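Local coordinates for protein ferredoxin-NADP reductase (PDB 5TR9) that binds FAD and probably transfers electrons between NADP(H) and ferredoxin through the flavin, at residues R44-A47 against G48-S51; S156-F159 against P160-I164; P206-L209 against K210-S213; P235-V238 against K239-Q243. All blocks are in the same frame, centred on the assembly; numbering follows the deposited sequence.

The four contacts divide between the two halves of the reductase. Contact 1, largely buried, is a beta turn opening a strand of the antiparallel FAD-binding sheet. Contacts 2, 3 and 4 belong to the parallel-sheet half: contact 2 is a surface turn directly after strand 150-157, contact 3 the end of helix 205-210, and contact 4 the start of helix 235-247. Contacts 3 and 4 touch, Pro206 CG lying 3.6 Å from Thr241 OG1, whereas contacts 1 and 2 have centres about 25 Å apart. In contacts 1 to 3 a side-chain oxygen accepts from backbone N-H (twice in contact 2, once weakly); in contact 4 a side-chain hydroxyl donates to a backbone carbonyl.

Contact 1: residues R44-A47 against G48-S51; sequences RFKA and GQFS. With FAD (flavin-adenine dinucleotide), chain C.
A type II beta turn from Lys46 to Gln49 leads the chain into strand 50-57 of the FAD-binding sheet, and Gln49 closes it twice. Its backbone N donates to Lys46 O at 3.0 Å, lying in the carbonyl plane. Its side chain makes the second closure: OE1 accepts from Lys46 N at 3.0 Å, with a nearly straight N-H...O angle of 168°. That donor stands above the amide plane of Gln49, 37° out of it, instead of on a lone pair. With CG beside its own backbone N (chi1 -70°) and the chain extended beyond, Gln49 runs alongside Lys46, pointing the same way, and OE1 comes within 3.7 Å of Lys46 CB. Gly48 has the positive phi of the third position of a type II turn, which suits glycine. Beyond the turn Phe50 faces the flavin: FAD C7M lies over the centre of its ring, 3.7 Å from CE2. The other end of the Gln49 amide is held as well, NE2 donating to Gly110 O. Phe45 and Ala47 pack on helix 133-139, while strand 50-57 runs between strands 60-67 and 101-105.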
loop_
_atom_site.group_PDB
_atom_site.type_symbol
_atom_site.label_atom_id
_atom_site.label_comp_id
_atom_site.label_asym_id
_atom_site.label_seq_id
_atom_site.Cartn_x
_atom_site.Cartn_y
_atom_site.Cartn_z
ATOM N N ARG A 44 -12.379 0.197 14.062
ATOM C CA ARG A 44 -11.807 1.482 13.677
ATOM C C ARG A 44 -10.390 1.281 13.161
ATOM O O ARG A 44 -9.644 0.440 13.677
ATOM C CB ARG A 44 -11.771 2.437 14.869
ATOM C CG ARG A 44 -13.084 2.544 15.617
ATOM C CD ARG A 44 -14.090 3.346 14.822
ATOM N NE ARG A 44 -13.522 4.619 14.395
ATOM C CZ ARG A 44 -13.384 5.681 15.185
ATOM N NH1 ARG A 44 -13.780 5.626 16.452
ATOM N NH2 ARG A 44 -12.848 6.797 14.706
ATOM N N PHE A 45 -10.005 2.067 12.155
ATOM C CA PHE A 45 -8.611 2.061 11.741
ATOM C C PHE A 45 -8.273 3.429 11.175
ATOM O O PHE A 45 -9.159 4.235 10.875
ATOM C CB PHE A 45 -8.309 0.942 10.728
ATOM C CG PHE A 45 -8.923 1.151 9.373
ATOM C CD1 PHE A 45 -10.255 0.797 9.126
ATOM C CD2 PHE A 45 -8.159 1.689 8.334
ATOM C CE1 PHE A 45 -10.811 0.984 7.865
ATOM C CE2 PHE A 45 -8.705 1.883 7.073
ATOM C CZ PHE A 45 -10.047 1.534 6.841
ATOM N N LYS A 46 -6.978 3.708 11.096
ATOM C CA LYS A 46 -6.490 4.894 10.415
ATOM C C LYS A 46 -5.952 4.483 9.054
ATOM O O LYS A 46 -5.261 3.468 8.932
ATOM C CB LYS A 46 -5.393 5.589 11.222
ATOM C CG LYS A 46 -5.844 6.113 12.568
ATOM C CD LYS A 46 -4.660 6.739 13.303
ATOM C CE LYS A 46 -5.003 7.102 14.730
ATOM N NZ LYS A 46 -5.969 8.233 14.799
ATOM N N ALA A 47 -6.256 5.281 8.029
ATOM C CA ALA A 47 -5.798 4.948 6.685
ATOM C C ALA A 47 -4.288 4.743 6.658
ATOM O O ALA A 47 -3.526 5.562 7.182
ATOM C CB ALA A 47 -6.192 6.055 5.709
ATOM N N GLY A 48 -3.865 3.621 6.054
ATOM C CA GLY A 48 -2.482 3.203 6.046
ATOM C C GLY A 48 -2.193 2.027 6.964
ATOM O O GLY A 48 -1.135 1.388 6.826
ATOM N N GLN A 49 -3.098 1.718 7.882
ATOM C CA GLN A 49 -2.889 0.637 8.834
ATOM C C GLN A 49 -3.310 -0.714 8.256
ATOM O O GLN A 49 -3.928 -0.808 7.188
ATOM C CB GLN A 49 -3.650 0.934 10.126
ATOM C CG GLN A 49 -3.023 2.089 10.896
ATOM C CD GLN A 49 -3.596 2.223 12.283
ATOM O OE1 GLN A 49 -4.816 2.182 12.483
ATOM N NE2 GLN A 49 -2.715 2.374 13.268
ATOM N N PHE A 50 -2.935 -1.778 8.971
ATOM C CA PHE A 50 -3.248 -3.132 8.540
ATOM C C PHE A 50 -4.070 -3.896 9.576
ATOM O O PHE A 50 -4.016 -3.631 10.785
ATOM C CB PHE A 50 -1.965 -3.916 8.169
ATOM C CG PHE A 50 -0.961 -4.077 9.290
ATOM C CD1 PHE A 50 -1.007 -5.187 10.139
ATOM C CD2 PHE A 50 0.075 -3.163 9.449
ATOM C CE1 PHE A 50 -0.051 -5.357 11.154
ATOM C CE2 PHE A 50 1.032 -3.324 10.464
ATOM C CZ PHE A 50 0.966 -4.420 11.308
ATOM N N SER A 51 -4.869 -4.832 9.057
ATOM C CA SER A 51 -5.659 -5.775 9.829
ATOM C C SER A 51 -4.897 -7.081 9.974
ATOM O O SER A 51 -3.948 -7.355 9.240
ATOM C CB SER A 51 -6.986 -6.075 9.130
ATOM O OG SER A 51 -7.706 -4.897 8.813
HETATM P PA FAD C . 3.521 -17.008 3.778
HETATM O O1A FAD C . 3.878 -18.272 4.488
HETATM O O2A FAD C . 3.042 -15.856 4.655
HETATM O O5B FAD C . 4.720 -16.443 2.952
HETATM C C5B FAD C . 5.500 -17.290 2.085
HETATM C C4B FAD C . 6.467 -16.396 1.348
HETATM O O4B FAD C . 5.741 -15.642 0.356
HETATM C C3B FAD C . 7.146 -15.336 2.203
HETATM O O3B FAD C . 8.307 -15.840 2.854
HETATM C C2B FAD C . 7.513 -14.269 1.170
HETATM O O2B FAD C . 8.718 -14.598 0.486
HETATM C C1B FAD C . 6.360 -14.378 0.174
HETATM N N9A FAD C . 5.328 -13.360 0.305
HETATM C C8A FAD C . 4.382 -13.250 1.287
HETATM N N7A FAD C . 3.544 -12.253 1.109
HETATM C C5A FAD C . 3.963 -11.684 -0.084
HETATM C C6A FAD C . 3.489 -10.586 -0.824
HETATM N N6A FAD C . 2.450 -9.835 -0.444
HETATM N N1A FAD C . 4.141 -10.271 -1.967
HETATM C C2A FAD C . 5.180 -11.024 -2.345
HETATM N N3A FAD C . 5.718 -12.081 -1.727
HETATM C C4A FAD C . 5.052 -12.366 -0.599
HETATM N N1 FAD C . 0.185 -9.614 1.694
HETATM C C2 FAD C . -0.680 -9.206 0.723
HETATM O O2 FAD C . -0.923 -9.920 -0.262
HETATM N N3 FAD C . -1.278 -7.955 0.831
HETATM C C4 FAD C . -1.079 -7.049 1.861
HETATM O O4 FAD C . -1.673 -5.970 1.869
HETATM C C4X FAD C . -0.170 -7.505 2.884
HETATM N N5 FAD C . 0.094 -6.693 3.893
HETATM C C5X FAD C . 0.966 -7.139 4.868
HETATM C C6 FAD C . 1.251 -6.297 5.946
HETATM C C7 FAD C . 2.122 -6.694 6.953
HETATM C C7M FAD C . 2.396 -5.769 8.110
HETATM C C8 FAD C . 2.715 -7.966 6.896
HETATM C C8M FAD C . 3.658 -8.423 7.982
HETATM C C9 FAD C . 2.438 -8.806 5.818
HETATM C C9A FAD C . 1.567 -8.408 4.810
HETATM N N10 FAD C . 1.293 -9.218 3.681
HETATM C C10 FAD C . 0.409 -8.808 2.721
HETATM C "C1'" FAD C . 1.766 -10.602 3.615
HETATM C "C2'" FAD C . 0.665 -11.543 4.138
HETATM O "O2'" FAD C . 0.490 -11.417 5.551
HETATM C "C3'" FAD C . 0.960 -13.004 3.792
HETATM O "O3'" FAD C . 2.300 -13.318 4.154
HETATM C "C4'" FAD C . 0.615 -13.381 2.349
HETATM O "O4'" FAD C . -0.802 -13.300 2.179
HETATM C "C5'" FAD C . 1.079 -14.772 1.971
HETATM O "O5'" FAD C . 0.571 -15.713 2.937
HETATM P P FAD C . 0.851 -17.266 2.776
HETATM O O1P FAD C . 0.246 -17.768 1.471
HETATM O O2P FAD C . 0.438 -17.927 4.044
HETATM O O3P FAD C . 2.452 -17.300 2.644
#

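Contact 2: residues S156-F159 against P160-I164; sequences SVSF and PEELI
Glu162 OE1 is gripped by two successive backbone N-H groups. The better bond comes from Phe159 N, at 3.0 Å and 157°, and meets OE1 nearly along its C-O axis; that from Ser158 N, at 3.1 Å, is weak because its angle falls to 124°. In return Glu162 N donates to Phe159 O at 2.9 Å, from above the carbonyl plane, tying Phe159 twice. The side chain brings OE1 to both N-H groups with CG beside its backbone N (chi1 -66°) and the rest extended. The backbone turn itself sets Glu162 CB 3.7 Å from Val157 CB, the two side chains running alongside in opposite senses. A water donates to the second carboxylate oxygen, Glu162 OE2, at 2.8 Å and makes a weak link to Ser158 OG. On the apolar side Val157 CG2 meets Leu163 CD2 at 3.6 Å, and the leucine side chain also packs on Pro189 and Thr191 of strand 185-191. The pattern is that of a tight 3-10 turn, 160-162, after a parallel strand, with Leu163 centring an inverse gamma turn, on the way from strand 150-157 to helix 166-173 in the NAD-binding domain.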
loop_
_atom_site.group_PDB
_atom_site.type_symbol
_atom_site.label_atom_id
_atom_site.label_comp_id
_atom_site.label_asym_id
_atom_site.label_seq_id
_atom_site.Cartn_x
_atom_site.Cartn_y
_atom_site.Cartn_z
ATOM N N SER A 156 5.760 0.085 -8.323
ATOM C CA SER A 156 6.674 -0.815 -9.027
ATOM C C SER A 156 6.152 -2.247 -8.982
ATOM O O SER A 156 5.813 -2.758 -7.910
ATOM C CB SER A 156 8.067 -0.743 -8.396
ATOM O OG SER A 156 8.927 -1.777 -8.861
ATOM N N VAL A 157 6.118 -2.901 -10.146
ATOM C CA VAL A 157 5.813 -4.322 -10.272
ATOM C C VAL A 157 6.753 -4.882 -11.332
ATOM O O VAL A 157 7.466 -4.139 -12.005
ATOM C CB VAL A 157 4.349 -4.576 -10.674
ATOM C CG1 VAL A 157 3.387 -4.008 -9.616
ATOM C CG2 VAL A 157 4.075 -3.957 -12.041
ATOM N N SER A 158 6.724 -6.204 -11.511
ATOM C CA SER A 158 7.595 -6.792 -12.532
ATOM C C SER A 158 7.042 -6.625 -13.946
ATOM O O SER A 158 7.785 -6.275 -14.875
ATOM C CB SER A 158 7.814 -8.274 -12.246
ATOM O OG SER A 158 8.545 -8.472 -11.041
ATOM N N PHE A 159 5.752 -6.900 -14.138
ATOM C CA PHE A 159 5.126 -6.924 -15.456
ATOM C C PHE A 159 3.846 -6.103 -15.439
ATOM O O PHE A 159 3.189 -6.008 -14.397
ATOM C CB PHE A 159 4.813 -8.369 -15.880
ATOM C CG PHE A 159 6.046 -9.208 -16.080
ATOM C CD1 PHE A 159 6.709 -9.197 -17.296
ATOM C CD2 PHE A 159 6.575 -9.949 -15.029
ATOM C CE1 PHE A 159 7.870 -9.948 -17.481
ATOM C CE2 PHE A 159 7.728 -10.699 -15.200
ATOM C CZ PHE A 159 8.377 -10.696 -16.423
ATOM N N PRO A 160 3.470 -5.496 -16.575
ATOM C CA PRO A 160 2.330 -4.555 -16.569
ATOM C C PRO A 160 1.003 -5.185 -16.181
ATOM O O PRO A 160 0.113 -4.457 -15.712
ATOM C CB PRO A 160 2.299 -4.013 -18.007
ATOM C CG PRO A 160 3.088 -4.993 -18.825
ATOM C CD PRO A 160 4.124 -5.573 -17.894
ATOM N N GLU A 161 0.839 -6.502 -16.363
ATOM C CA GLU A 161 -0.381 -7.170 -15.924
ATOM C C GLU A 161 -0.619 -6.996 -14.430
ATOM O O GLU A 161 -1.766 -7.116 -13.980
ATOM C CB GLU A 161 -0.328 -8.663 -16.256
ATOM C CG GLU A 161 -0.440 -9.011 -17.728
ATOM C CD GLU A 161 0.883 -8.924 -18.473
ATOM O OE1 GLU A 161 1.877 -8.437 -17.901
ATOM O OE2 GLU A 161 0.916 -9.351 -19.646
ATOM N N GLU A 162 0.442 -6.759 -13.651
ATOM C CA GLU A 162 0.336 -6.592 -12.209
ATOM C C GLU A 162 -0.098 -5.190 -11.804
ATOM O O GLU A 162 -0.341 -4.957 -10.615
ATOM C CB GLU A 162 1.673 -6.950 -11.552
ATOM C CG GLU A 162 1.989 -8.434 -11.726
ATOM C CD GLU A 162 3.409 -8.823 -11.367
ATOM O OE1 GLU A 162 4.362 -8.203 -11.881
ATOM O OE2 GLU A 162 3.571 -9.796 -10.598
ATOM N N LEU A 163 -0.207 -4.260 -12.755
ATOM C CA LEU A 163 -0.644 -2.892 -12.457
ATOM C C LEU A 163 -2.173 -2.857 -12.443
ATOM O O LEU A 163 -2.829 -2.270 -13.308
ATOM C CB LEU A 163 -0.076 -1.919 -13.484
ATOM C CG LEU A 163 1.452 -1.759 -13.559
ATOM C CD1 LEU A 163 1.854 -1.003 -14.824
ATOM C CD2 LEU A 163 1.989 -1.064 -12.315
ATOM N N ILE A 164 -2.753 -3.531 -11.443
ATOM C CA ILE A 164 -4.195 -3.766 -11.490
ATOM C C ILE A 164 -5.012 -2.553 -11.073
ATOM O O ILE A 164 -6.242 -2.570 -11.232
ATOM C CB ILE A 164 -4.586 -4.993 -10.642
ATOM C CG1 ILE A 164 -4.241 -4.790 -9.171
ATOM C CG2 ILE A 164 -3.918 -6.281 -11.190
ATOM C CD1 ILE A 164 -4.984 -5.767 -8.257
HETATM O O HOH W 1 6.110 -10.364 -9.571
#

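Contact 3: residues P206-L209 against K210-S213; sequences PELL and KNNS
Lys210 folds back along Pro206, and Asn211 turns toward Glu207 and Leu208, at the C-terminal end of helix 205-210 in the NAD-binding domain. Two helical bonds survive here, Lys210 N to Pro206 O and Asn211 N to Glu207 O, both 3.0 Å, before Asn211 leaves helical angles. The lysine chain runs back along the helix flank, with CG beside its backbone N and 3.3 Å from Pro206 O. A bend at its end (chi4 75°) leaves NZ 3.8 Å from Pro206 CB, while the ammonium group donates to Thr244 OG1 of helix 235-247. Asn211 is turned differently: its CG sits between the backbone N and the carbonyl carbon (chi1 70°), which brings the amide over the last helical turn. OD1 thereby accepts from Ser213 N at 2.9 Å, an Asx turn that carries the chain from one helix to the next. The amide nitrogen faces the other way, toward a water that accepts from ND2 and donates to Glu207 OE2; this carboxylate has its salt bridge with Lys203. Asn212 N donates to Leu209 O from far above the carbonyl plane, 69° out of it. Leu208 and Leu209 both touch Ile214 of helix 213-218, and Leu208 CD2 reaches the CB of Ser213 at 3.8 Å.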
loop_
_atom_site.group_PDB
_atom_site.type_symbol
_atom_site.label_atom_id
_atom_site.label_comp_id
_atom_site.label_asym_id
_atom_site.label_seq_id
_atom_site.Cartn_x
_atom_site.Cartn_y
_atom_site.Cartn_z
ATOM N N PRO A 206 15.002 2.327 -6.326
ATOM C CA PRO A 206 16.225 2.995 -5.838
ATOM C C PRO A 206 17.045 3.592 -6.962
ATOM O O PRO A 206 17.528 4.724 -6.831
ATOM C CB PRO A 206 16.976 1.869 -5.104
ATOM C CG PRO A 206 15.877 0.940 -4.672
ATOM C CD PRO A 206 14.900 0.948 -5.819
ATOM N N GLU A 207 17.161 2.885 -8.092
ATOM C CA GLU A 207 17.894 3.433 -9.230
ATOM C C GLU A 207 17.184 4.652 -9.815
ATOM O O GLU A 207 17.840 5.630 -10.207
ATOM C CB GLU A 207 18.097 2.364 -10.309
ATOM C CG GLU A 207 18.975 2.886 -11.466
ATOM C CD GLU A 207 19.357 1.826 -12.490
ATOM O OE1 GLU A 207 18.951 0.654 -12.338
ATOM O OE2 GLU A 207 20.069 2.177 -13.456
ATOM N N LEU A 208 15.849 4.608 -9.886
ATOM C CA LEU A 208 15.075 5.734 -10.409
ATOM C C LEU A 208 15.116 6.951 -9.497
ATOM O O LEU A 208 14.883 8.073 -9.969
ATOM C CB LEU A 208 13.627 5.313 -10.635
ATOM C CG LEU A 208 13.416 4.160 -11.617
ATOM C CD1 LEU A 208 11.990 3.650 -11.490
ATOM C CD2 LEU A 208 13.725 4.594 -13.056
ATOM N N LEU A 209 15.387 6.761 -8.204
ATOM C CA LEU A 209 15.662 7.901 -7.337
ATOM C C LEU A 209 17.051 8.462 -7.600
ATOM O O LEU A 209 17.232 9.682 -7.715
ATOM C CB LEU A 209 15.527 7.486 -5.872
ATOM C CG LEU A 209 14.119 7.193 -5.378
ATOM C CD1 LEU A 209 14.167 6.505 -4.012
ATOM C CD2 LEU A 209 13.275 8.473 -5.314
ATOM N N LYS A 210 18.048 7.577 -7.706
ATOM C CA LYS A 210 19.425 8.010 -7.924
ATOM C C LYS A 210 19.565 8.829 -9.202
ATOM O O LYS A 210 20.277 9.838 -9.220
ATOM C CB LYS A 210 20.356 6.801 -7.992
ATOM C CG LYS A 210 20.543 6.030 -6.702
ATOM C CD LYS A 210 21.561 4.912 -6.931
ATOM C CE LYS A 210 21.699 3.987 -5.732
ATOM N NZ LYS A 210 20.542 3.063 -5.610
ATOM N N ASN A 211 18.922 8.401 -10.285
ATOM C CA ASN A 211 19.121 9.029 -11.586
ATOM C C ASN A 211 18.108 10.136 -11.873
ATOM O O ASN A 211 18.048 10.626 -13.008
ATOM C CB ASN A 211 19.115 7.972 -12.711
ATOM C CG ASN A 211 17.732 7.349 -12.980
ATOM O OD1 ASN A 211 16.707 7.829 -12.512
ATOM N ND2 ASN A 211 17.716 6.267 -13.767
ATOM N N ASN A 212 17.307 10.518 -10.875
ATOM C CA ASN A 212 16.347 11.617 -10.950
ATOM C C ASN A 212 15.176 11.339 -11.881
ATOM O O ASN A 212 14.440 12.263 -12.232
ATOM C CB ASN A 212 17.038 12.924 -11.352
ATOM C CG ASN A 212 18.050 13.363 -10.329
ATOM O OD1 ASN A 212 17.698 13.665 -9.192
ATOM N ND2 ASN A 212 19.319 13.380 -10.717
ATOM N N SER A 213 14.953 10.083 -12.272
ATOM C CA SER A 213 13.831 9.790 -13.160
ATOM C C SER A 213 12.486 9.977 -12.464
ATOM O O SER A 213 11.515 10.390 -13.106
ATOM C CB SER A 213 13.940 8.372 -13.718
ATOM O OG SER A 213 14.878 8.326 -14.783
HETATM O O HOH W 2 20.151 4.938 -14.609
HETATM O O HOH W 3 15.592 12.056 -7.171
#

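Contact 4: residues P235-V238 against K239-Q243; sequences PEMV and KDTFQ. With EDO (1,2-ethanediol), chain B.
Met237 and Thr241 are joined by backbone and side chain alike in the first turns of helix 235-247, the helix of the beta-alpha-beta unit between strands 227-233 and 261-265. Among the hydrogen bonds, Met237 O is held by two donors from one residue: Thr241 N at 2.8 Å and Thr241 OG1 at 2.7 Å. They approach from opposite faces of the carbonyl plane, the hydroxyl 39° out of it. The threonine can do this because OG1 stands beside its own backbone N (chi1 -58°), on the side of the preceding turn. Regular i to i+4 bonds accompany this pair, with Lys239 N on Pro235 O nearly straight, and Asp240 N on Glu236 O.

Van der Waals packing fills the inner side. Met237 bends at chi2 and lays CE beside the threonine hydroxyl, 3.6 Å from Thr241 OG1, its side chain crossing that of the threonine at a slant, and both reach Leu126 of strand 122-128. Val238 packs on Met263, and Thr241 meets Leu209 of helix 205-210.

The charged groups lie on the outer side. Glu236 and Asp240, one turn apart, bring like charges together, with their carboxylate planes 75° apart; their nearness may raise the pKa of one slightly, eased by a water that donates to Asp240 and weakly to Glu236. Lys239 NZ turns instead to an ethanediol, probably from the crystallisation liquor, through a weak bond to its O2. The water lies 2.7 Å from Asp240 OD1, while Asp240 OD2 lies 3.7 Å from Glu236 OE1.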
loop_
_atom_site.group_PDB
_atom_site.type_symbol
_atom_site.label_atom_id
_atom_site.label_comp_id
_atom_site.label_asym_id
_atom_site.label_seq_id
_atom_site.Cartn_x
_atom_site.Cartn_y
_atom_site.Cartn_z
ATOM N N PRO A 235 10.885 -6.409 1.374
ATOM C CA PRO A 235 11.928 -5.974 2.319
ATOM C C PRO A 235 13.188 -5.465 1.647
ATOM O O PRO A 235 13.742 -4.457 2.096
ATOM C CB PRO A 235 12.182 -7.242 3.137
ATOM C CG PRO A 235 10.842 -7.915 3.169
ATOM C CD PRO A 235 10.249 -7.670 1.797
ATOM N N GLU A 236 13.643 -6.109 0.564
ATOM C CA GLU A 236 14.858 -5.636 -0.094
ATOM C C GLU A 236 14.654 -4.255 -0.698
ATOM O O GLU A 236 15.533 -3.388 -0.595
ATOM C CB GLU A 236 15.317 -6.621 -1.168
ATOM C CG GLU A 236 16.589 -6.141 -1.848
ATOM C CD GLU A 236 17.257 -7.171 -2.720
ATOM O OE1 GLU A 236 18.362 -6.854 -3.200
ATOM O OE2 GLU A 236 16.708 -8.276 -2.919
ATOM N N MET A 237 13.504 -4.036 -1.347
ATOM C CA MET A 237 13.217 -2.717 -1.906
ATOM C C MET A 237 13.141 -1.665 -0.812
ATOM O O MET A 237 13.688 -0.569 -0.959
ATOM C CB MET A 237 11.915 -2.747 -2.706
ATOM C CG MET A 237 11.460 -1.362 -3.145
ATOM S SD MET A 237 10.314 -0.603 -1.963
ATOM C CE MET A 237 9.825 0.865 -2.864
ATOM N N VAL A 238 12.469 -1.978 0.298
ATOM C CA VAL A 238 12.327 -0.990 1.365
ATOM C C VAL A 238 13.696 -0.591 1.899
ATOM O O VAL A 238 13.989 0.603 2.058
ATOM C CB VAL A 238 11.417 -1.527 2.481
ATOM C CG1 VAL A 238 11.387 -0.542 3.622
ATOM C CG2 VAL A 238 10.003 -1.719 1.935
ATOM N N LYS A 239 14.552 -1.583 2.162
ATOM C CA LYS A 239 15.909 -1.315 2.641
ATOM C C LYS A 239 16.715 -0.514 1.624
ATOM O O LYS A 239 17.343 0.499 1.969
ATOM C CB LYS A 239 16.619 -2.631 2.968
ATOM C CG LYS A 239 18.020 -2.432 3.546
ATOM C CD LYS A 239 18.686 -3.757 3.906
ATOM C CE LYS A 239 19.522 -4.294 2.759
ATOM N NZ LYS A 239 20.330 -5.486 3.160
ATOM N N ASP A 240 16.712 -0.952 0.362
ATOM C CA ASP A 240 17.502 -0.271 -0.662
ATOM C C ASP A 240 17.008 1.156 -0.890
ATOM O O ASP A 240 17.813 2.075 -1.083
ATOM C CB ASP A 240 17.459 -1.052 -1.975
ATOM C CG ASP A 240 18.277 -2.335 -1.942
ATOM O OD1 ASP A 240 19.087 -2.535 -1.005
ATOM O OD2 ASP A 240 18.110 -3.146 -2.886
ATOM N N THR A 241 15.687 1.356 -0.875
ATOM C CA THR A 241 15.134 2.699 -1.044
ATOM C C THR A 241 15.506 3.589 0.136
ATOM O O THR A 241 15.918 4.742 -0.049
ATOM C CB THR A 241 13.618 2.612 -1.206
ATOM O OG1 THR A 241 13.311 1.781 -2.334
ATOM C CG2 THR A 241 12.992 3.998 -1.407
ATOM N N PHE A 242 15.371 3.066 1.356
ATOM C CA PHE A 242 15.746 3.826 2.552
ATOM C C PHE A 242 17.210 4.245 2.501
ATOM O O PHE A 242 17.544 5.419 2.717
ATOM C CB PHE A 242 15.464 2.981 3.796
ATOM C CG PHE A 242 15.946 3.600 5.079
ATOM C CD1 PHE A 242 15.378 4.761 5.557
ATOM C CD2 PHE A 242 16.950 3.000 5.817
ATOM C CE1 PHE A 242 15.840 5.331 6.735
ATOM C CE2 PHE A 242 17.400 3.562 7.012
ATOM C CZ PHE A 242 16.832 4.724 7.468
ATOM N N GLN A 243 18.104 3.300 2.192
ATOM C CA GLN A 243 19.527 3.620 2.162
ATOM C C GLN A 243 19.840 4.634 1.074
ATOM O O GLN A 243 20.700 5.503 1.262
ATOM C CB GLN A 243 20.348 2.348 1.974
ATOM C CG GLN A 243 20.172 1.397 3.137
ATOM C CD GLN A 243 21.060 0.184 3.075
ATOM O OE1 GLN A 243 21.755 -0.070 2.074
ATOM N NE2 GLN A 243 21.064 -0.585 4.167
HETATM C C1 EDO B . 16.935 -6.721 2.656
HETATM O O1 EDO B . 15.947 -7.349 3.476
HETATM C C2 EDO B . 17.462 -7.692 1.607
HETATM O O2 EDO B . 18.561 -7.078 0.925
HETATM O O HOH W 4 20.311 -4.971 -1.016
#